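Local coordinates for superantigen-like protein SSL10 (PDB 6LWT) that probably inhibits classical-pathway complement activation by binding the Fc region of human IgG, and probably also interferes with plasma clotting through prothrombin, at residues Phe86-Thr98 and Tyr125-Asp137. Sequence-based numbering, arbitrary orientation.
Sequences FYTVGGVIQNNKT and YIKKEKITLKELD
Asn-96 OD1 is gripped by two backbone N-H groups. Lys-130 N lies 2.9 Å from Asn-96 OD1, tilted 19° from the carbonyl plane of the amide; Lys-97 N approaches from well above that plane. The other arm of the amide donates, with Asn-96 ND2 2.8 Å from Lys-130 O. One side-chain amide thus pairs with both the N-H and the C=O of Lys-130, with ND2 well above the plane of that carbonyl. ND2 also bonds to Asp-72, so both ends of the amide are fixed. Next to it the pairing passes to the backbone: Glu-129 N reaches Lys-97 O at 2.9 Å, nearly straight at 172°. The side chains of the same two residues cross; Glu-129 OE1 lies against Lys-97 CD at 3.5 Å and makes only a long salt bridge with Lys-97 NZ.

Ile-93 CD1 lies 3.6 Å from Lys-130 O, while its CG1 packs on Thr-132 CG2. Thr-132 OG1 accepts from Glu-135 N and N-caps the helix. Lys-134 runs extended past Gly-91, then bends at its last torsion (chi4 62°), which brings NZ 2.8 Å from Val-89 O, in the carbonyl plane. A water joins the same NZ to Val-89 N.

The contact joins the OB-fold and beta-grasp domains of the superantigen-like fold. Strand 85-93 and the loop after it meet strand 130-132 and the start of helix 133-148, while Val-186 of strand 186-188 touches Ile-93 and Lys-130.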
ATOM      1  N   PHE A  86       2.384 -17.676   5.230  1.00 23.32           N
ATOM      2  CA  PHE A  86       1.652 -16.408   5.220  1.00 22.45           C
ATOM      3  C   PHE A  86       1.891 -15.763   3.857  1.00 21.90           C
ATOM      4  O   PHE A  86       3.038 -15.577   3.477  1.00 22.50           O
ATOM      5  CB  PHE A  86       2.156 -15.519   6.349  1.00 24.33           C
ATOM      6  CG  PHE A  86       1.775 -16.008   7.720  1.00 27.13           C
ATOM      7  CD1 PHE A  86       2.470 -17.048   8.328  1.00 29.62           C
ATOM      8  CD2 PHE A  86       0.701 -15.443   8.396  1.00 30.81           C
ATOM      9  CE1 PHE A  86       2.121 -17.497   9.593  1.00 31.16           C
ATOM     10  CE2 PHE A  86       0.340 -15.890   9.662  1.00 31.70           C
ATOM     11  CZ  PHE A  86       1.053 -16.924  10.256  1.00 32.48           C
ATOM     12  N   TYR A  87       0.816 -15.437   3.136  1.00 21.12           N
ATOM     13  CA  TYR A  87       0.915 -14.969   1.753  1.00 22.75           C
ATOM     14  C   TYR A  87       0.692 -13.468   1.668  1.00 21.02           C
ATOM     15  O   TYR A  87      -0.236 -12.933   2.286  1.00 20.71           O
ATOM     16  CB  TYR A  87      -0.093 -15.669   0.838  1.00 22.62           C
ATOM     17  CG  TYR A  87       0.152 -17.143   0.728  1.00 26.04           C
ATOM     18  CD1 TYR A  87      -0.273 -18.014   1.739  1.00 27.22           C
ATOM     19  CD2 TYR A  87       0.835 -17.679  -0.354  1.00 26.96           C
ATOM     20  CE1 TYR A  87      -0.026 -19.370   1.661  1.00 26.99           C
ATOM     21  CE2 TYR A  87       1.075 -19.042  -0.443  1.00 28.01           C
ATOM     22  CZ  TYR A  87       0.650 -19.884   0.565  1.00 28.52           C
ATOM     23  OH  TYR A  87       0.908 -21.248   0.469  1.00 29.27           O
ATOM     24  N   THR A  88       1.513 -12.820   0.850  1.00 19.84           N
ATOM     25  CA  THR A  88       1.400 -11.374   0.610  1.00 20.04           C
ATOM     26  C   THR A  88       1.642 -11.139  -0.889  1.00 20.39           C
ATOM     27  O   THR A  88       2.165 -12.021  -1.594  1.00 18.29           O
ATOM     28  CB  THR A  88       2.370 -10.589   1.527  1.00 20.24           C
ATOM     29  OG1 THR A  88       2.191  -9.165   1.384  1.00 20.22           O
ATOM     30  CG2 THR A  88       3.817 -10.971   1.262  1.00 20.42           C
ATOM     31  N   VAL A  89       1.255  -9.961  -1.381  1.00 20.05           N
ATOM     32  CA  VAL A  89       1.378  -9.646  -2.809  1.00 18.94           C
ATOM     33  C   VAL A  89       2.184  -8.354  -2.970  1.00 19.35           C
ATOM     34  O   VAL A  89       1.851  -7.343  -2.373  1.00 16.81           O
ATOM     35  CB  VAL A  89       0.003  -9.486  -3.474  1.00 19.38           C
ATOM     36  CG1 VAL A  89       0.142  -9.128  -4.954  1.00 20.11           C
ATOM     37  CG2 VAL A  89      -0.864 -10.747  -3.323  1.00 21.09           C
ATOM     38  N   GLY A  90       3.212  -8.395  -3.809  1.00 18.41           N
ATOM     39  CA  GLY A  90       4.032  -7.212  -4.126  1.00 18.88           C
ATOM     40  C   GLY A  90       4.745  -6.652  -2.922  1.00 18.18           C
ATOM     41  O   GLY A  90       5.151  -7.380  -2.030  1.00 18.48           O
ATOM     42  N   GLY A  91       4.864  -5.332  -2.878  1.00 18.28           N
ATOM     43  CA  GLY A  91       5.396  -4.675  -1.696  1.00 18.33           C
ATOM     44  C   GLY A  91       6.895  -4.794  -1.514  1.00 18.36           C
ATOM     45  O   GLY A  91       7.362  -4.553  -0.430  1.00 19.19           O
ATOM     46  N   VAL A  92       7.645  -5.135  -2.570  1.00 18.23           N
ATOM     47  CA  VAL A  92       9.087  -5.388  -2.484  1.00 20.71           C
ATOM     48  C   VAL A  92       9.873  -4.292  -3.200  1.00 20.11           C
ATOM     49  O   VAL A  92       9.590  -3.996  -4.357  1.00 21.35           O
ATOM     50  CB  VAL A  92       9.479  -6.730  -3.142  1.00 20.20           C
ATOM     51  CG1 VAL A  92      10.962  -7.008  -2.961  1.00 21.74           C
ATOM     52  CG2 VAL A  92       8.652  -7.876  -2.570  1.00 21.73           C
ATOM     53  N   ILE A  93      10.859  -3.739  -2.506  1.00 22.17           N
ATOM     54  CA  ILE A  93      11.829  -2.789  -3.068  1.00 23.33           C
ATOM     55  C   ILE A  93      13.256  -3.303  -2.827  1.00 25.18           C
ATOM     56  O   ILE A  93      13.621  -3.649  -1.694  1.00 26.48           O
ATOM     57  CB  ILE A  93      11.692  -1.387  -2.431  1.00 24.12           C
ATOM     58  CG1 ILE A  93      10.312  -0.798  -2.725  1.00 25.04           C
ATOM     59  CG2 ILE A  93      12.798  -0.459  -2.953  1.00 25.63           C
ATOM     60  CD1 ILE A  93       9.920   0.361  -1.809  1.00 25.04           C
ATOM     61  N   GLN A  94      14.067  -3.329  -3.882  1.00 27.39           N
ATOM     62  CA  GLN A  94      15.418  -3.905  -3.799  1.00 31.63           C
ATOM     63  C   GLN A  94      16.443  -3.017  -3.112  1.00 36.98           C
ATOM     64  O   GLN A  94      17.273  -3.525  -2.362  1.00 42.50           O
ATOM     65  CB  GLN A  94      15.904  -4.355  -5.175  1.00 34.62           C
ATOM     66  CG  GLN A  94      15.093  -5.550  -5.670  1.00 37.00           C
ATOM     67  CD  GLN A  94      15.405  -5.989  -7.093  1.00 39.60           C
ATOM     68  OE1 GLN A  94      14.539  -5.935  -7.967  1.00 42.18           O
ATOM     69  NE2 GLN A  94      16.626  -6.455  -7.324  1.00 40.91           N
ATOM     70  N   ASN A  95      16.420  -1.715  -3.339  1.00 38.09           N
ATOM     71  CA  ASN A  95      17.416  -0.864  -2.662  1.00 44.46           C
ATOM     72  C   ASN A  95      16.762   0.330  -2.036  1.00 42.27           C
ATOM     73  O   ASN A  95      16.714   1.405  -2.625  1.00 45.89           O
ATOM     74  CB  ASN A  95      18.537  -0.444  -3.617  1.00 45.36           C
ATOM     75  CG  ASN A  95      19.505  -1.578  -3.896  1.00 48.93           C
ATOM     76  OD1 ASN A  95      20.059  -2.176  -2.964  1.00 51.46           O
ATOM     77  ND2 ASN A  95      19.714  -1.888  -5.173  1.00 48.93           N
ATOM     78  N   ASN A  96      16.226   0.114  -0.842  1.00 40.08           N
ATOM     79  CA  ASN A  96      15.565   1.174  -0.127  1.00 38.69           C
ATOM     80  C   ASN A  96      16.428   1.670   1.022  1.00 41.73           C
ATOM     81  O   ASN A  96      17.313   0.971   1.513  1.00 42.09           O
ATOM     82  CB  ASN A  96      14.179   0.732   0.357  1.00 35.49           C
ATOM     83  CG  ASN A  96      13.160   1.872   0.338  1.00 32.98           C
ATOM     84  OD1 ASN A  96      13.506   3.034   0.097  1.00 30.98           O
ATOM     85  ND2 ASN A  96      11.911   1.549   0.616  1.00 30.61           N
ATOM     86  N   LYS A  97      16.132   2.888   1.445  1.00 44.16           N
ATOM     87  CA  LYS A  97      16.914   3.616   2.425  1.00 47.00           C
ATOM     88  C   LYS A  97      15.898   4.383   3.252  1.00 48.51           C
ATOM     89  O   LYS A  97      14.868   4.799   2.709  1.00 42.48           O
ATOM     90  CB  LYS A  97      17.843   4.529   1.627  1.00 48.68           C
ATOM     91  CG  LYS A  97      18.574   5.643   2.345  1.00 51.86           C
ATOM     92  CD  LYS A  97      19.559   6.242   1.348  1.00 54.20           C
ATOM     93  CE  LYS A  97      20.231   7.512   1.840  1.00 56.21           C
ATOM     94  NZ  LYS A  97      20.570   8.392   0.683  1.00 56.78           N
ATOM     95  N   THR A  98      16.138   4.534   4.555  1.00 51.16           N
ATOM     96  CA  THR A  98      15.253   5.365   5.396  1.00 54.74           C
ATOM     97  C   THR A  98      15.966   6.626   5.907  1.00 55.97           C
ATOM     98  O   THR A  98      16.930   6.557   6.673  1.00 56.52           O
ATOM     99  CB  THR A  98      14.620   4.574   6.562  1.00 54.30           C
ATOM    100  OG1 THR A  98      15.602   4.310   7.566  1.00 54.31           O
ATOM    101  CG2 THR A  98      13.969   3.252   6.065  1.00 56.54           C
ATOM    102  N   TYR A 125       3.591  12.154   6.492  1.00 22.48           N
ATOM    103  CA  TYR A 125       5.015  11.861   6.502  1.00 23.95           C
ATOM    104  C   TYR A 125       5.311  10.473   5.950  1.00 23.80           C
ATOM    105  O   TYR A 125       4.589   9.518   6.232  1.00 25.29           O
ATOM    106  CB  TYR A 125       5.589  12.025   7.924  1.00 26.41           C
ATOM    107  CG  TYR A 125       5.429  13.430   8.436  1.00 27.31           C
ATOM    108  CD1 TYR A 125       6.267  14.451   7.994  1.00 29.07           C
ATOM    109  CD2 TYR A 125       4.416  13.752   9.340  1.00 29.24           C
ATOM    110  CE1 TYR A 125       6.107  15.754   8.447  1.00 29.67           C
ATOM    111  CE2 TYR A 125       4.247  15.051   9.800  1.00 29.36           C
ATOM    112  CZ  TYR A 125       5.094  16.044   9.350  1.00 29.47           C
ATOM    113  OH  TYR A 125       4.918  17.330   9.785  1.00 31.18           O
ATOM    114  N   ILE A 126       6.351  10.405   5.126  1.00 25.02           N
ATOM    115  CA  ILE A 126       6.873   9.172   4.565  1.00 26.90           C
ATOM    116  C   ILE A 126       8.384   9.131   4.841  1.00 29.34           C
ATOM    117  O   ILE A 126       9.126   9.995   4.344  1.00 28.79           O
ATOM    118  CB  ILE A 126       6.616   9.110   3.054  1.00 25.64           C
ATOM    119  CG1 ILE A 126       5.107   9.136   2.784  1.00 25.25           C
ATOM    120  CG2 ILE A 126       7.224   7.849   2.474  1.00 27.53           C
ATOM    121  CD1 ILE A 126       4.747   9.328   1.345  1.00 24.96           C
ATOM    122  N   LYS A 127       8.821   8.122   5.597  1.00 32.50           N
ATOM    123  CA  LYS A 127      10.223   8.036   6.073  1.00 37.27           C
ATOM    124  C   LYS A 127      11.154   7.428   5.012  1.00 36.14           C
ATOM    125  O   LYS A 127      12.316   7.817   4.910  1.00 39.17           O
ATOM    126  CB  LYS A 127      10.371   7.210   7.367  1.00 41.57           C
ATOM    127  CG  LYS A 127       9.233   7.239   8.376  1.00 45.92           C
ATOM    128  CD  LYS A 127       8.999   8.594   9.021  1.00 48.14           C
ATOM    129  CE  LYS A 127       7.561   8.696   9.510  1.00 49.13           C
ATOM    130  NZ  LYS A 127       7.400   9.717  10.573  1.00 51.81           N
ATOM    131  N   LYS A 128      10.639   6.493   4.222  1.00 33.90           N
ATOM    132  CA  LYS A 128      11.444   5.797   3.216  1.00 32.97           C
ATOM    133  C   LYS A 128      11.729   6.653   1.982  1.00 30.24           C
ATOM    134  O   LYS A 128      10.921   7.483   1.587  1.00 27.37           O
ATOM    135  CB  LYS A 128      10.729   4.527   2.762  1.00 35.27           C
ATOM    136  CG  LYS A 128      10.421   3.524   3.854  1.00 38.09           C
ATOM    137  CD  LYS A 128       9.401   2.502   3.372  1.00 39.37           C
ATOM    138  CE  LYS A 128       9.658   1.177   4.057  1.00 41.17           C
ATOM    139  NZ  LYS A 128       8.605   0.178   3.790  1.00 40.09           N
ATOM    140  N   GLU A 129      12.870   6.408   1.353  1.00 27.08           N
ATOM    141  CA  GLU A 129      13.208   7.015   0.067  1.00 28.32           C
ATOM    142  C   GLU A 129      12.292   6.533  -1.053  1.00 24.07           C
ATOM    143  O   GLU A 129      12.012   7.284  -1.991  1.00 24.11           O
ATOM    144  CB  GLU A 129      14.660   6.687  -0.318  1.00 31.42           C
ATOM    145  CG  GLU A 129      15.056   7.113  -1.727  1.00 35.20           C
ATOM    146  CD  GLU A 129      16.536   6.920  -2.032  1.00 42.04           C
ATOM    147  OE1 GLU A 129      17.379   7.320  -1.192  1.00 47.79           O
ATOM    148  OE2 GLU A 129      16.853   6.386  -3.123  1.00 41.28           O
ATOM    149  N   LYS A 130      11.912   5.261  -0.999  1.00 23.33           N
ATOM    150  CA  LYS A 130      10.998   4.675  -1.982  1.00 23.25           C
ATOM    151  C   LYS A 130       9.857   4.009  -1.252  1.00 21.88           C
ATOM    152  O   LYS A 130      10.028   3.542  -0.141  1.00 21.70           O
ATOM    153  CB  LYS A 130      11.702   3.632  -2.844  1.00 26.41           C
ATOM    154  CG  LYS A 130      12.398   4.217  -4.057  1.00 31.41           C
ATOM    155  CD  LYS A 130      13.374   3.203  -4.652  1.00 33.76           C
ATOM    156  CE  LYS A 130      14.560   3.877  -5.322  1.00 38.30           C
ATOM    157  NZ  LYS A 130      15.702   2.938  -5.394  1.00 40.33           N
ATOM    158  N   ILE A 131       8.682   3.982  -1.887  1.00 20.60           N
ATOM    159  CA  ILE A 131       7.511   3.384  -1.276  1.00 19.93           C
ATOM    160  C   ILE A 131       6.694   2.753  -2.389  1.00 19.60           C
ATOM    161  O   ILE A 131       6.480   3.384  -3.437  1.00 19.41           O
ATOM    162  CB  ILE A 131       6.696   4.418  -0.451  1.00 20.80           C
ATOM    163  CG1 ILE A 131       5.616   3.715   0.369  1.00 21.77           C
ATOM    164  CG2 ILE A 131       6.072   5.522  -1.320  1.00 20.47           C
ATOM    165  CD1 ILE A 131       4.976   4.588   1.425  1.00 22.48           C
ATOM    166  N   THR A 132       6.279   1.496  -2.201  1.00 18.04           N
ATOM    167  CA  THR A 132       5.358   0.901  -3.154  1.00 17.55           C
ATOM    168  C   THR A 132       4.002   1.588  -3.091  1.00 17.10           C
ATOM    169  O   THR A 132       3.567   2.078  -2.030  1.00 16.61           O
ATOM    170  CB  THR A 132       5.176  -0.625  -2.955  1.00 18.25           C
ATOM    171  OG1 THR A 132       4.727  -0.907  -1.616  1.00 17.63           O
ATOM    172  CG2 THR A 132       6.508  -1.337  -3.234  1.00 18.16           C
ATOM    173  N   LEU A 133       3.311   1.587  -4.220  1.00 17.02           N
ATOM    174  CA  LEU A 133       1.895   1.965  -4.222  1.00 17.06           C
ATOM    175  C   LEU A 133       1.082   1.128  -3.249  1.00 16.26           C
ATOM    176  O   LEU A 133       0.164   1.646  -2.618  1.00 16.15           O
ATOM    177  CB  LEU A 133       1.303   1.935  -5.634  1.00 17.42           C
ATOM    178  CG  LEU A 133      -0.174   2.359  -5.740  1.00 17.51           C
ATOM    179  CD1 LEU A 133      -0.402   3.817  -5.357  1.00 17.82           C
ATOM    180  CD2 LEU A 133      -0.695   2.117  -7.139  1.00 17.86           C
ATOM    181  N   LYS A 134       1.436  -0.150  -3.089  1.00 16.85           N
ATOM    182  CA  LYS A 134       0.816  -1.010  -2.090  1.00 16.93           C
ATOM    183  C   LYS A 134       0.862  -0.431  -0.668  1.00 17.46           C
ATOM    184  O   LYS A 134      -0.161  -0.370   0.024  1.00 16.34           O
ATOM    185  CB  LYS A 134       1.528  -2.362  -2.088  1.00 17.29           C
ATOM    186  CG  LYS A 134       0.987  -3.329  -1.070  1.00 18.20           C
ATOM    187  CD  LYS A 134       1.953  -4.484  -0.846  1.00 17.86           C
ATOM    188  CE  LYS A 134       1.322  -5.535   0.028  1.00 18.56           C
ATOM    189  NZ  LYS A 134       0.114  -6.131  -0.585  1.00 19.36           N
ATOM    190  N   GLU A 135       2.062  -0.043  -0.235  1.00 16.86           N
ATOM    191  CA  GLU A 135       2.257   0.461   1.128  1.00 17.31           C
ATOM    192  C   GLU A 135       1.585   1.818   1.311  1.00 17.44           C
ATOM    193  O   GLU A 135       0.975   2.080   2.353  1.00 16.57           O
ATOM    194  CB  GLU A 135       3.756   0.572   1.449  1.00 18.92           C
ATOM    195  CG  GLU A 135       4.022   1.014   2.878  1.00 19.90           C
ATOM    196  CD  GLU A 135       5.493   1.058   3.270  1.00 23.49           C
ATOM    197  OE1 GLU A 135       6.343   0.416   2.619  1.00 22.17           O
ATOM    198  OE2 GLU A 135       5.792   1.733   4.275  1.00 25.75           O
ATOM    199  N   LEU A 136       1.686   2.668   0.295  1.00 17.11           N
ATOM    200  CA  LEU A 136       1.072   3.988   0.353  1.00 18.53           C
ATOM    201  C   LEU A 136      -0.451   3.866   0.399  1.00 18.33           C
ATOM    202  O   LEU A 136      -1.100   4.460   1.254  1.00 17.21           O
ATOM    203  CB  LEU A 136       1.532   4.858  -0.814  1.00 20.71           C
ATOM    204  CG  LEU A 136       1.147   6.343  -0.733  1.00 22.20           C
ATOM    205  CD1 LEU A 136       1.461   6.971   0.619  1.00 23.62           C
ATOM    206  CD2 LEU A 136       1.850   7.082  -1.852  1.00 24.61           C
ATOM    207  N   ASP A 137      -0.999   3.029  -0.475  1.00 17.48           N
ATOM    208  CA  ASP A 137      -2.431   2.734  -0.470  1.00 17.83           C
ATOM    209  C   ASP A 137      -2.891   2.254   0.903  1.00 16.59           C
ATOM    210  O   ASP A 137      -3.820   2.825   1.491  1.00 15.26           O
ATOM    211  CB  ASP A 137      -2.758   1.687  -1.534  1.00 17.07           C
ATOM    212  CG  ASP A 137      -4.184   1.181  -1.456  1.00 18.64           C
ATOM    213  OD1 ASP A 137      -5.128   1.945  -1.783  1.00 21.12           O
ATOM    214  OD2 ASP A 137      -4.370  -0.004  -1.079  1.00 17.89           O
TER
HETATM  215  O   HOH W   1      -0.644  -8.674   0.374  1.00 19.86           O